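Local coordinates for protein glucoamylase (Thermoanaerobacterium thermosaccharolyticum, PDB 1LF6) that catalyses stepwise hydrolysis of terminal alpha-1,4-linked glucose residues from the non-reducing ends of glucan chains, releasing beta-D-glucose, at residues G499-R504 and L556-S561; L484-T489 and D549-N554; P157-K160 and Y165-G168; S60-P65 and A70-I75. All blocks are in the same frame, centred on the assembly; numbering follows the deposited sequence.

Contact 1 (G499-R504 and L556-S561)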
loop_
_atom_site.group_PDB
_atom_site.type_symbol
_atom_site.label_atom_id
_atom_site.label_comp_id
_atom_site.label_asym_id
_atom_site.label_seq_id
_atom_site.Cartn_x
_atom_site.Cartn_y
_atom_site.Cartn_z
ATOM N N GLY A 499 4.167 6.894 37.162
ATOM C CA GLY A 499 3.190 5.831 37.365
ATOM C C GLY A 499 1.750 6.116 36.959
ATOM O O GLY A 499 0.873 5.279 37.155
ATOM N N GLN A 500 1.508 7.285 36.377
ATOM C CA GLN A 500 0.170 7.684 35.961
ATOM C C GLN A 500 0.099 7.859 34.447
ATOM O O GLN A 500 0.760 8.742 33.892
ATOM C CB GLN A 500 -0.201 8.998 36.638
ATOM C CG GLN A 500 -0.272 8.912 38.157
ATOM C CD GLN A 500 0.017 10.242 38.824
ATOM O OE1 GLN A 500 1.162 10.537 39.175
ATOM N NE2 GLN A 500 -1.014 11.061 38.986
ATOM N N TYR A 501 -0.706 7.028 33.788
ATOM C CA TYR A 501 -0.844 7.086 32.330
ATOM C C TYR A 501 -1.804 6.039 31.774
ATOM O O TYR A 501 -2.083 5.030 32.423
ATOM C CB TYR A 501 0.523 6.874 31.671
ATOM C CG TYR A 501 1.293 5.666 32.191
ATOM C CD1 TYR A 501 2.164 5.782 33.275
ATOM C CD2 TYR A 501 1.158 4.408 31.588
ATOM C CE1 TYR A 501 2.890 4.683 33.742
ATOM C CE2 TYR A 501 1.878 3.304 32.050
ATOM C CZ TYR A 501 2.748 3.453 33.127
ATOM O OH TYR A 501 3.505 2.386 33.560
ATOM N N TYR A 502 -2.320 6.290 30.574
ATOM C CA TYR A 502 -3.183 5.318 29.915
ATOM C C TYR A 502 -2.233 4.226 29.440
ATOM O O TYR A 502 -1.142 4.524 28.944
ATOM C CB TYR A 502 -3.877 5.908 28.681
ATOM C CG TYR A 502 -5.000 6.880 28.979
ATOM C CD1 TYR A 502 -4.838 8.250 28.781
ATOM C CD2 TYR A 502 -6.224 6.427 29.473
ATOM C CE1 TYR A 502 -5.867 9.149 29.072
ATOM C CE2 TYR A 502 -7.257 7.313 29.770
ATOM C CZ TYR A 502 -7.070 8.676 29.569
ATOM O OH TYR A 502 -8.079 9.555 29.903
ATOM N N ILE A 503 -2.625 2.966 29.597
ATOM C CA ILE A 503 -1.776 1.883 29.137
ATOM C C ILE A 503 -2.269 1.456 27.760
ATOM O O ILE A 503 -3.316 1.912 27.310
ATOM C CB ILE A 503 -1.803 0.678 30.111
ATOM C CG1 ILE A 503 -3.209 0.070 30.201
ATOM C CG2 ILE A 503 -1.324 1.135 31.479
ATOM C CD1 ILE A 503 -3.320 -1.094 31.220
ATOM N N ARG A 504 -1.514 0.598 27.083
ATOM C CA ARG A 504 -1.914 0.142 25.763
ATOM C C ARG A 504 -3.257 -0.578 25.824
ATOM O O ARG A 504 -4.176 -0.281 25.055
ATOM C CB ARG A 504 -0.873 -0.810 25.175
ATOM C CG ARG A 504 -1.283 -1.347 23.810
ATOM C CD ARG A 504 -0.301 -2.352 23.247
ATOM N NE ARG A 504 -0.817 -2.968 22.022
ATOM C CZ ARG A 504 -0.311 -4.057 21.454
ATOM N NH1 ARG A 504 -0.856 -4.541 20.343
ATOM N NH2 ARG A 504 0.734 -4.667 22.002
ATOM N N LEU A 556 1.520 11.316 27.671
ATOM C CA LEU A 556 2.457 11.871 26.707
ATOM C C LEU A 556 3.891 11.814 27.251
ATOM O O LEU A 556 4.830 11.477 26.526
ATOM C CB LEU A 556 2.062 13.319 26.407
ATOM C CG LEU A 556 1.705 13.754 24.983
ATOM C CD1 LEU A 556 0.875 12.707 24.281
ATOM C CD2 LEU A 556 0.950 15.080 25.051
ATOM N N LYS A 557 4.052 12.145 28.532
ATOM C CA LYS A 557 5.370 12.133 29.166
ATOM C C LYS A 557 5.988 10.745 29.143
ATOM O O LYS A 557 7.170 10.590 28.845
ATOM C CB LYS A 557 5.285 12.604 30.620
ATOM C CG LYS A 557 4.742 14.007 30.806
ATOM C CD LYS A 557 4.905 14.455 32.255
ATOM C CE LYS A 557 4.148 15.741 32.529
ATOM N NZ LYS A 557 2.673 15.543 32.418
ATOM N N VAL A 558 5.187 9.736 29.469
ATOM C CA VAL A 558 5.670 8.364 29.488
ATOM C C VAL A 558 5.953 7.854 28.078
ATOM O O VAL A 558 6.950 7.164 27.841
ATOM C CB VAL A 558 4.645 7.437 30.180
ATOM C CG1 VAL A 558 5.120 6.004 30.131
ATOM C CG2 VAL A 558 4.447 7.877 31.623
ATOM N N VAL A 559 5.070 8.188 27.142
ATOM C CA VAL A 559 5.249 7.770 25.761
ATOM C C VAL A 559 6.526 8.358 25.157
ATOM O O VAL A 559 7.306 7.639 24.535
ATOM C CB VAL A 559 4.038 8.185 24.899
ATOM C CG1 VAL A 559 4.366 8.038 23.424
ATOM C CG2 VAL A 559 2.839 7.317 25.261
ATOM N N ASP A 560 6.744 9.658 25.335
ATOM C CA ASP A 560 7.936 10.283 24.778
ATOM C C ASP A 560 9.230 9.850 25.469
ATOM O O ASP A 560 10.305 9.887 24.868
ATOM C CB ASP A 560 7.808 11.807 24.809
ATOM C CG ASP A 560 6.761 12.317 23.828
ATOM O OD1 ASP A 560 6.354 11.528 22.948
ATOM O OD2 ASP A 560 6.366 13.495 23.925
ATOM N N SER A 561 9.127 9.428 26.724
ATOM C CA SER A 561 10.304 8.986 27.468
ATOM C C SER A 561 10.670 7.547 27.128
ATOM O O SER A 561 11.800 7.126 27.335
ATOM C CB SER A 561 10.054 9.078 28.976
ATOM O OG SER A 561 9.789 10.412 29.356
#
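Y501 and V558 make the contact between them, and its main element is a CH-pi interaction. Methyl CG1 of V558 sits over the middle of the Y501 ring, 4.3 Å from the centroid and 7° off the normal. The second methyl is on the same side of the ring but beyond its outline, near one edge, with V558 CG2 3.5 Å from Y501 CD1. The valine stands roughly at right angles to the tyrosine. In Y501, CG lies between the backbone N and the carbonyl carbon (chi1 49°), which turns the ring to helix 550-562.

Polar bonding is left to the surroundings. The Y501 hydroxyl bonds K529 O and L496 N, fixing the far end of the ring, and its backbone pairs with T491 in the two-stranded ribbon 490-491/501-502.

The ribbon is thus laid against a helix of the family 15 catalytic domain, and the chain runs on to R504, which forms a salt bridge with E435, the probable proton acceptor. Across the interface itself, a methyl group meets a pi face: cohesion comes from dispersion and close fit, with little directional bonding.

Contact 2 (L484-T489 and D549-N554)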
loop_
_atom_site.group_PDB
_atom_site.type_symbol
_atom_site.label_atom_id
_atom_site.label_comp_id
_atom_site.label_asym_id
_atom_site.label_seq_id
_atom_site.Cartn_x
_atom_site.Cartn_y
_atom_site.Cartn_z
ATOM N N LEU A 484 -16.231 5.368 31.669
ATOM C CA LEU A 484 -15.452 4.227 32.149
ATOM C C LEU A 484 -14.052 4.095 31.552
ATOM O O LEU A 484 -13.231 3.332 32.060
ATOM C CB LEU A 484 -16.223 2.932 31.894
ATOM C CG LEU A 484 -17.552 2.807 32.643
ATOM C CD1 LEU A 484 -18.221 1.505 32.270
ATOM C CD2 LEU A 484 -17.307 2.879 34.147
ATOM N N ILE A 485 -13.784 4.830 30.475
ATOM C CA ILE A 485 -12.481 4.773 29.826
ATOM C C ILE A 485 -11.346 4.901 30.840
ATOM O O ILE A 485 -10.438 4.069 30.873
ATOM C CB ILE A 485 -12.341 5.887 28.754
ATOM C CG1 ILE A 485 -13.245 5.572 27.560
ATOM C CG2 ILE A 485 -10.882 6.011 28.298
ATOM C CD1 ILE A 485 -13.227 6.636 26.482
ATOM N N ASP A 486 -11.414 5.930 31.677
ATOM C CA ASP A 486 -10.381 6.162 32.674
ATOM C C ASP A 486 -10.275 5.036 33.681
ATOM O O ASP A 486 -9.184 4.545 33.956
ATOM C CB ASP A 486 -10.634 7.484 33.406
ATOM C CG ASP A 486 -10.379 8.689 32.526
ATOM O OD1 ASP A 486 -10.534 9.828 33.010
ATOM O OD2 ASP A 486 -10.018 8.490 31.346
ATOM N N ASN A 487 -11.404 4.611 34.233
ATOM C CA ASN A 487 -11.359 3.546 35.224
ATOM C C ASN A 487 -10.899 2.210 34.666
ATOM O O ASN A 487 -10.388 1.376 35.407
ATOM C CB ASN A 487 -12.717 3.404 35.910
ATOM C CG ASN A 487 -12.860 4.344 37.103
ATOM O OD1 ASN A 487 -12.329 5.458 37.101
ATOM N ND2 ASN A 487 -13.587 3.904 38.119
ATOM N N LEU A 488 -11.045 2.011 33.362
ATOM C CA LEU A 488 -10.623 0.751 32.764
ATOM C C LEU A 488 -9.230 0.754 32.134
ATOM O O LEU A 488 -8.594 -0.294 32.054
ATOM C CB LEU A 488 -11.637 0.304 31.707
ATOM C CG LEU A 488 -13.009 -0.142 32.220
ATOM C CD1 LEU A 488 -13.948 -0.371 31.050
ATOM C CD2 LEU A 488 -12.860 -1.413 33.033
ATOM N N THR A 489 -8.732 1.915 31.717
ATOM C CA THR A 489 -7.443 1.943 31.030
ATOM C C THR A 489 -6.357 2.854 31.591
ATOM O O THR A 489 -5.202 2.772 31.175
ATOM C CB THR A 489 -7.647 2.316 29.543
ATOM O OG1 THR A 489 -8.076 3.679 29.448
ATOM C CG2 THR A 489 -8.714 1.432 28.910
ATOM N N ASP A 549 -6.333 17.487 28.759
ATOM C CA ASP A 549 -6.711 16.664 29.903
ATOM C C ASP A 549 -5.410 16.204 30.564
ATOM O O ASP A 549 -4.549 15.622 29.907
ATOM C CB ASP A 549 -7.527 15.460 29.421
ATOM C CG ASP A 549 -8.045 14.605 30.559
ATOM O OD1 ASP A 549 -9.175 14.087 30.440
ATOM O OD2 ASP A 549 -7.328 14.439 31.567
ATOM N N PRO A 550 -5.243 16.466 31.870
ATOM C CA PRO A 550 -4.006 16.042 32.539
ATOM C C PRO A 550 -3.653 14.554 32.381
ATOM O O PRO A 550 -2.485 14.182 32.471
ATOM C CB PRO A 550 -4.236 16.458 33.997
ATOM C CG PRO A 550 -5.746 16.471 34.128
ATOM C CD PRO A 550 -6.183 17.080 32.826
ATOM N N LYS A 551 -4.649 13.705 32.138
ATOM C CA LYS A 551 -4.371 12.283 31.956
ATOM C C LYS A 551 -3.664 12.083 30.618
ATOM O O LYS A 551 -2.788 11.227 30.486
ATOM C CB LYS A 551 -5.662 11.458 32.013
ATOM C CG LYS A 551 -6.315 11.436 33.398
ATOM C CD LYS A 551 -7.400 10.378 33.484
ATOM C CE LYS A 551 -7.965 10.237 34.901
ATOM N NZ LYS A 551 -8.686 11.461 35.342
ATOM N N ILE A 552 -4.054 12.883 29.629
ATOM C CA ILE A 552 -3.438 12.830 28.306
ATOM C C ILE A 552 -1.993 13.321 28.410
ATOM O O ILE A 552 -1.076 12.694 27.883
ATOM C CB ILE A 552 -4.190 13.734 27.296
ATOM C CG1 ILE A 552 -5.586 13.160 27.021
ATOM C CG2 ILE A 552 -3.376 13.882 26.005
ATOM C CD1 ILE A 552 -5.577 11.780 26.386
ATOM N N LEU A 553 -1.793 14.448 29.091
ATOM C CA LEU A 553 -0.452 15.009 29.253
ATOM C C LEU A 553 0.476 14.045 29.990
ATOM O O LEU A 553 1.635 13.889 29.615
ATOM C CB LEU A 553 -0.524 16.350 30.000
ATOM C CG LEU A 553 -1.028 17.571 29.211
ATOM C CD1 LEU A 553 -0.158 17.787 27.983
ATOM C CD2 LEU A 553 -2.460 17.361 28.782
ATOM N N ASN A 554 -0.043 13.390 31.028
ATOM C CA ASN A 554 0.746 12.441 31.803
ATOM C C ASN A 554 1.203 11.278 30.926
ATOM O O ASN A 554 2.340 10.813 31.023
ATOM C CB ASN A 554 -0.077 11.883 32.972
ATOM C CG ASN A 554 -0.232 12.873 34.117
ATOM O OD1 ASN A 554 -1.048 12.668 35.017
ATOM N ND2 ASN A 554 0.556 13.939 34.095
HETATM O O HOH W 1 -10.529 12.301 31.843
#
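The carboxylate of D486 is overlaid on one face by the end of the K551 side chain: CD, CE and NZ all lie on that side of its plane. K551 CD and CE are each 3.2 Å from D486 OD1. The other oxygen, OD2, bonds the hydroxyl of Y502 and forms a salt bridge with K545, while a water donates to OD1.

Lysine and aspartate form a salt bridge, with K551 NZ 3.4 Å from D486 OD1. The bend at the end of the lysine chain (chi4 66°) leaves CD and CE closer to that oxygen than the ammonium is, and the ion pair is correspondingly long. Y490 offers the lysine a cation-pi partner.

Here the last turns of helix 468-489 face the start of helix 550-562, two helices of the family 15 catalytic domain. D549 is the N-cap of the latter: D549 OD2 accepts from K551 N at 2.8 Å, the donor arriving on the anti side and 31° out of the carboxylate plane. The water donates to D486 OD1 at 2.7 Å and to D549 OD1 at 2.6 Å, probably easing the repulsion between the two acids. Cutting D486 back to an alanine is likely to leave K551 and K545 without their shared counter-charge and the water held by D549 without its second acceptor.

Contact 3 (P157-K160 and Y165-G168)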
loop_
_atom_site.group_PDB
_atom_site.type_symbol
_atom_site.label_atom_id
_atom_site.label_comp_id
_atom_site.label_asym_id
_atom_site.label_seq_id
_atom_site.Cartn_x
_atom_site.Cartn_y
_atom_site.Cartn_z
ATOM N N PRO A 157 7.137 -13.723 -15.047
ATOM C CA PRO A 157 5.707 -13.790 -14.756
ATOM C C PRO A 157 5.365 -14.636 -13.534
ATOM O O PRO A 157 5.911 -15.727 -13.343
ATOM C CB PRO A 157 5.132 -14.374 -16.039
ATOM C CG PRO A 157 6.201 -15.324 -16.463
ATOM C CD PRO A 157 7.470 -14.527 -16.238
ATOM N N HIS A 158 4.472 -14.107 -12.702
ATOM C CA HIS A 158 3.980 -14.802 -11.514
ATOM C C HIS A 158 2.471 -14.668 -11.594
ATOM O O HIS A 158 1.842 -14.070 -10.721
ATOM C CB HIS A 158 4.473 -14.136 -10.231
ATOM C CG HIS A 158 5.875 -14.499 -9.861
ATOM N ND1 HIS A 158 6.354 -14.386 -8.574
ATOM C CD2 HIS A 158 6.906 -14.960 -10.609
ATOM C CE1 HIS A 158 7.621 -14.760 -8.544
ATOM N NE2 HIS A 158 7.980 -15.113 -9.767
ATOM N N ILE A 159 1.899 -15.223 -12.655
ATOM C CA ILE A 159 0.469 -15.130 -12.892
ATOM C C ILE A 159 -0.393 -15.627 -11.743
ATOM O O ILE A 159 -0.145 -16.688 -11.159
ATOM C CB ILE A 159 0.099 -15.857 -14.198
ATOM C CG1 ILE A 159 0.969 -15.307 -15.331
ATOM C CG2 ILE A 159 -1.381 -15.648 -14.527
ATOM C CD1 ILE A 159 0.882 -16.095 -16.610
ATOM N N LYS A 160 -1.410 -14.834 -11.426
ATOM C CA LYS A 160 -2.336 -15.127 -10.344
ATOM C C LYS A 160 -1.656 -15.372 -9.000
ATOM O O LYS A 160 -1.900 -16.378 -8.337
ATOM C CB LYS A 160 -3.238 -16.305 -10.707
ATOM C CG LYS A 160 -4.390 -15.923 -11.620
ATOM C CD LYS A 160 -5.519 -16.938 -11.520
ATOM C CE LYS A 160 -6.802 -16.393 -12.114
ATOM N NZ LYS A 160 -7.952 -17.307 -11.865
ATOM N N TYR A 165 4.767 -22.941 -11.602
ATOM C CA TYR A 165 3.879 -23.436 -12.646
ATOM C C TYR A 165 3.339 -22.374 -13.604
ATOM O O TYR A 165 2.144 -22.339 -13.901
ATOM C CB TYR A 165 2.709 -24.201 -12.023
ATOM C CG TYR A 165 2.189 -25.320 -12.897
ATOM C CD1 TYR A 165 2.945 -26.476 -13.107
ATOM C CD2 TYR A 165 0.943 -25.225 -13.517
ATOM C CE1 TYR A 165 2.468 -27.512 -13.914
ATOM C CE2 TYR A 165 0.458 -26.252 -14.325
ATOM C CZ TYR A 165 1.225 -27.392 -14.518
ATOM O OH TYR A 165 0.748 -28.403 -15.319
ATOM N N ASN A 166 4.220 -21.506 -14.081
ATOM C CA ASN A 166 3.836 -20.481 -15.046
ATOM C C ASN A 166 4.177 -21.049 -16.422
ATOM O O ASN A 166 5.322 -21.423 -16.673
ATOM C CB ASN A 166 4.629 -19.193 -14.805
ATOM C CG ASN A 166 3.957 -18.270 -13.800
ATOM O OD1 ASN A 166 3.150 -17.415 -14.168
ATOM N ND2 ASN A 166 4.279 -18.449 -12.523
ATOM N N GLU A 167 3.186 -21.125 -17.302
ATOM C CA GLU A 167 3.404 -21.660 -18.639
ATOM C C GLU A 167 3.852 -20.564 -19.593
ATOM O O GLU A 167 3.135 -19.586 -19.806
ATOM C CB GLU A 167 2.123 -22.304 -19.173
ATOM C CG GLU A 167 2.325 -23.123 -20.444
ATOM C CD GLU A 167 1.032 -23.711 -20.973
ATOM O OE1 GLU A 167 0.236 -24.222 -20.160
ATOM O OE2 GLU A 167 0.815 -23.674 -22.204
ATOM N N GLY A 168 5.041 -20.729 -20.164
ATOM C CA GLY A 168 5.559 -19.744 -21.095
ATOM C C GLY A 168 5.758 -20.317 -22.485
ATOM O O GLY A 168 6.107 -21.488 -22.640
#
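The amide of N166 reaches across to the backbone of P157-I159 and meets it in two ways, with its oxygen to one group and with its face to another. N166 OD1 accepts from I159 N at 2.9 Å, with 152° at the hydrogen. The N-H lies in the plane of the amide and on a lone pair, as the angle of 130° at the oxygen fits. Face-on, the carbonyl oxygen of P157 stands over the amide almost directly above CG, with P157 O 3.2 Å from N166 CG. This is probably a dipolar contact; the angle at ND2 is too poor for a hydrogen bond to P157 O.

Torsions set both meetings. N166 CG lies beside the backbone N, and chi2 of -90° turns the amide broadside to P157 O. I159 CG1 likewise folds to the side of its own backbone N, where it flanks the bond that N makes: I159 CG1 is 3.2 Å from N166 OD1. The two side chains run slantwise to each other, and the isoleucine goes on to rest on A181 and V186.

The segments bracket the short connection from strand 150-157 to strand 166-173, that is, from the seven-stranded to the ten-stranded sheet of the super-beta-sandwich. N166 also reaches into this loop, where its ND2 bonds Q162 O, leaving OD1 to serve I159 N. The H158 ring meets W32 edge-to-face, and its NE2 bonds D30.

Contact 4 (S60-P65 and A70-I75)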
loop_
_atom_site.group_PDB
_atom_site.type_symbol
_atom_site.label_atom_id
_atom_site.label_comp_id
_atom_site.label_asym_id
_atom_site.label_seq_id
_atom_site.Cartn_x
_atom_site.Cartn_y
_atom_site.Cartn_z
ATOM N N SER A 60 8.255 -3.696 -10.860
ATOM C CA SER A 60 8.160 -4.840 -9.966
ATOM C C SER A 60 6.792 -5.485 -10.208
ATOM O O SER A 60 6.460 -5.812 -11.349
ATOM C CB SER A 60 8.334 -4.401 -8.504
ATOM O OG SER A 60 7.589 -3.233 -8.201
ATOM N N GLU A 61 5.993 -5.663 -9.164
ATOM C CA GLU A 61 4.680 -6.280 -9.341
ATOM C C GLU A 61 3.749 -5.499 -10.271
ATOM O O GLU A 61 3.722 -4.265 -10.258
ATOM C CB GLU A 61 3.965 -6.454 -7.996
ATOM C CG GLU A 61 4.550 -7.502 -7.066
ATOM C CD GLU A 61 5.646 -6.956 -6.171
ATOM O OE1 GLU A 61 5.846 -5.730 -6.156
ATOM O OE2 GLU A 61 6.302 -7.762 -5.476
ATOM N N VAL A 62 2.994 -6.236 -11.083
ATOM C CA VAL A 62 2.022 -5.650 -12.000
ATOM C C VAL A 62 0.733 -6.414 -11.747
ATOM O O VAL A 62 0.737 -7.645 -11.672
ATOM C CB VAL A 62 2.440 -5.807 -13.485
ATOM C CG1 VAL A 62 1.433 -5.094 -14.379
ATOM C CG2 VAL A 62 3.832 -5.230 -13.706
ATOM N N TYR A 63 -0.368 -5.686 -11.621
ATOM C CA TYR A 63 -1.660 -6.292 -11.315
ATOM C C TYR A 63 -2.696 -6.233 -12.430
ATOM O O TYR A 63 -2.788 -5.241 -13.156
ATOM C CB TYR A 63 -2.236 -5.620 -10.066
ATOM C CG TYR A 63 -1.339 -5.724 -8.851
ATOM C CD1 TYR A 63 -1.657 -6.580 -7.796
ATOM C CD2 TYR A 63 -0.160 -4.985 -8.767
ATOM C CE1 TYR A 63 -0.819 -6.699 -6.686
ATOM C CE2 TYR A 63 0.686 -5.097 -7.664
ATOM C CZ TYR A 63 0.352 -5.955 -6.628
ATOM O OH TYR A 63 1.189 -6.064 -5.534
ATOM N N TYR A 64 -3.485 -7.302 -12.527
ATOM C CA TYR A 64 -4.556 -7.443 -13.510
ATOM C C TYR A 64 -5.303 -8.747 -13.251
ATOM O O TYR A 64 -4.687 -9.774 -12.965
ATOM C CB TYR A 64 -3.999 -7.451 -14.945
ATOM C CG TYR A 64 -4.939 -8.092 -15.956
ATOM C CD1 TYR A 64 -4.948 -9.475 -16.147
ATOM C CD2 TYR A 64 -5.850 -7.324 -16.683
ATOM C CE1 TYR A 64 -5.836 -10.077 -17.033
ATOM C CE2 TYR A 64 -6.748 -7.920 -17.576
ATOM C CZ TYR A 64 -6.733 -9.297 -17.744
ATOM O OH TYR A 64 -7.609 -9.899 -18.620
ATOM N N PRO A 65 -6.642 -8.729 -13.359
ATOM C CA PRO A 65 -7.495 -7.588 -13.702
ATOM C C PRO A 65 -8.034 -6.876 -12.464
ATOM O O PRO A 65 -8.846 -5.955 -12.571
ATOM C CB PRO A 65 -8.603 -8.239 -14.506
ATOM C CG PRO A 65 -8.825 -9.501 -13.731
ATOM C CD PRO A 65 -7.411 -9.986 -13.434
ATOM N N ALA A 70 -1.721 -10.028 -8.518
ATOM C CA ALA A 70 -0.404 -9.732 -9.057
ATOM C C ALA A 70 -0.099 -10.833 -10.064
ATOM O O ALA A 70 -0.378 -12.005 -9.816
ATOM C CB ALA A 70 0.632 -9.724 -7.947
ATOM N N ASP A 71 0.466 -10.455 -11.202
ATOM C CA ASP A 71 0.772 -11.412 -12.254
ATOM C C ASP A 71 2.230 -11.362 -12.658
ATOM O O ASP A 71 2.716 -12.237 -13.370
ATOM C CB ASP A 71 -0.081 -11.113 -13.484
ATOM C CG ASP A 71 -1.558 -11.192 -13.201
ATOM O OD1 ASP A 71 -2.256 -10.176 -13.395
ATOM O OD2 ASP A 71 -2.025 -12.272 -12.785
ATOM N N VAL A 72 2.925 -10.329 -12.198
ATOM C CA VAL A 72 4.323 -10.137 -12.543
ATOM C C VAL A 72 5.184 -9.874 -11.313
ATOM O O VAL A 72 4.759 -9.197 -10.380
ATOM C CB VAL A 72 4.464 -8.943 -13.514
ATOM C CG1 VAL A 72 5.920 -8.736 -13.891
ATOM C CG2 VAL A 72 3.608 -9.179 -14.750
ATOM N N LYS A 73 6.397 -10.412 -11.312
ATOM C CA LYS A 73 7.300 -10.201 -10.193
ATOM C C LYS A 73 8.241 -9.057 -10.552
ATOM O O LYS A 73 8.467 -8.149 -9.749
ATOM C CB LYS A 73 8.088 -11.482 -9.905
ATOM C CG LYS A 73 8.949 -11.437 -8.647
ATOM C CD LYS A 73 10.375 -11.017 -8.944
ATOM C CE LYS A 73 11.257 -11.148 -7.707
ATOM N NZ LYS A 73 12.690 -10.875 -8.008
ATOM N N GLU A 74 8.771 -9.101 -11.773
ATOM C CA GLU A 74 9.689 -8.079 -12.257
ATOM C C GLU A 74 9.857 -8.069 -13.771
ATOM O O GLU A 74 9.520 -9.027 -14.462
ATOM C CB GLU A 74 11.083 -8.270 -11.666
ATOM C CG GLU A 74 11.247 -7.920 -10.214
ATOM C CD GLU A 74 12.711 -7.863 -9.839
ATOM O OE1 GLU A 74 13.426 -8.849 -10.126
ATOM O OE2 GLU A 74 13.148 -6.836 -9.266
ATOM N N ILE A 75 10.397 -6.958 -14.259
ATOM C CA ILE A 75 10.709 -6.756 -15.670
ATOM C C ILE A 75 11.934 -5.853 -15.594
ATOM O O ILE A 75 11.814 -4.655 -15.329
ATOM C CB ILE A 75 9.592 -6.015 -16.431
ATOM C CG1 ILE A 75 8.283 -6.800 -16.354
ATOM C CG2 ILE A 75 9.993 -5.857 -17.895
ATOM C CD1 ILE A 75 7.101 -6.096 -17.010
#
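Y63 lays the face of its ring over A70, whose CB lies 4.0 Å from the ring centroid and 29° off the normal. The methyl is shifted to one side, and Y63 CE1 comes nearest to it, 3.6 Å from A70 CB. With CG anti to the carbonyl carbon (chi1 -58°), the tyrosine leans across to the partner strand. Its hydroxyl goes on to H338 NE2 of the catalytic domain. With the ring cut back to an alanine, A70 CB would probably lose its cover and H338 its hydroxyl partner.

V62 and V72 run alongside each other, V62 CB 3.7 Å from V72 CB, on the sheet face away from Y63. They turn to F250 and L248 of strand 243-251, in the second sheet of the sandwich.

The two segments are the arms of a beta hairpin, strands 58-63 and 70-80, within the seven-stranded antiparallel sheet. D71 N donates to V62 O at 2.9 Å, nearly straight at the hydrogen (169°). Further along, E61 CA makes a CA-H...O contact of 3.1 Å with V72 O. Beyond V72 the chain turns a corner at K73, whose NZ forms a weakly bonded salt bridge with E74 OE1.

D71 OD1 sits at the edge of the Y64 ring, in its plane, 3.9 Å from Y64 CD1, while D71 OD2 accepts from K160 N. The stacked partner of this ring is F250.

How the contacts relate
The four contacts form two pairs at opposite sides of the chain's centre. Contacts 1 and 2 have centres 10 Å apart and share helix 550-562; I503 N of contact 1 meets T489 O of contact 2 at 3.0 Å, and Q500 O packs 3.4 Å from N554 CB. Contacts 3 and 4, with centres 11 Å apart, meet at D71, whose O is 2.7 Å from H158 N and whose OD2 is 3.0 Å from K160 N. Between the pairs, contacts 1 and 4 have nearest atoms about 26 Å apart. As to the probable active site, contact 1 is related to it through R504, and in contact 4 the E61 side chain lies about 10 Å from that of W325, a probable substrate-binding residue.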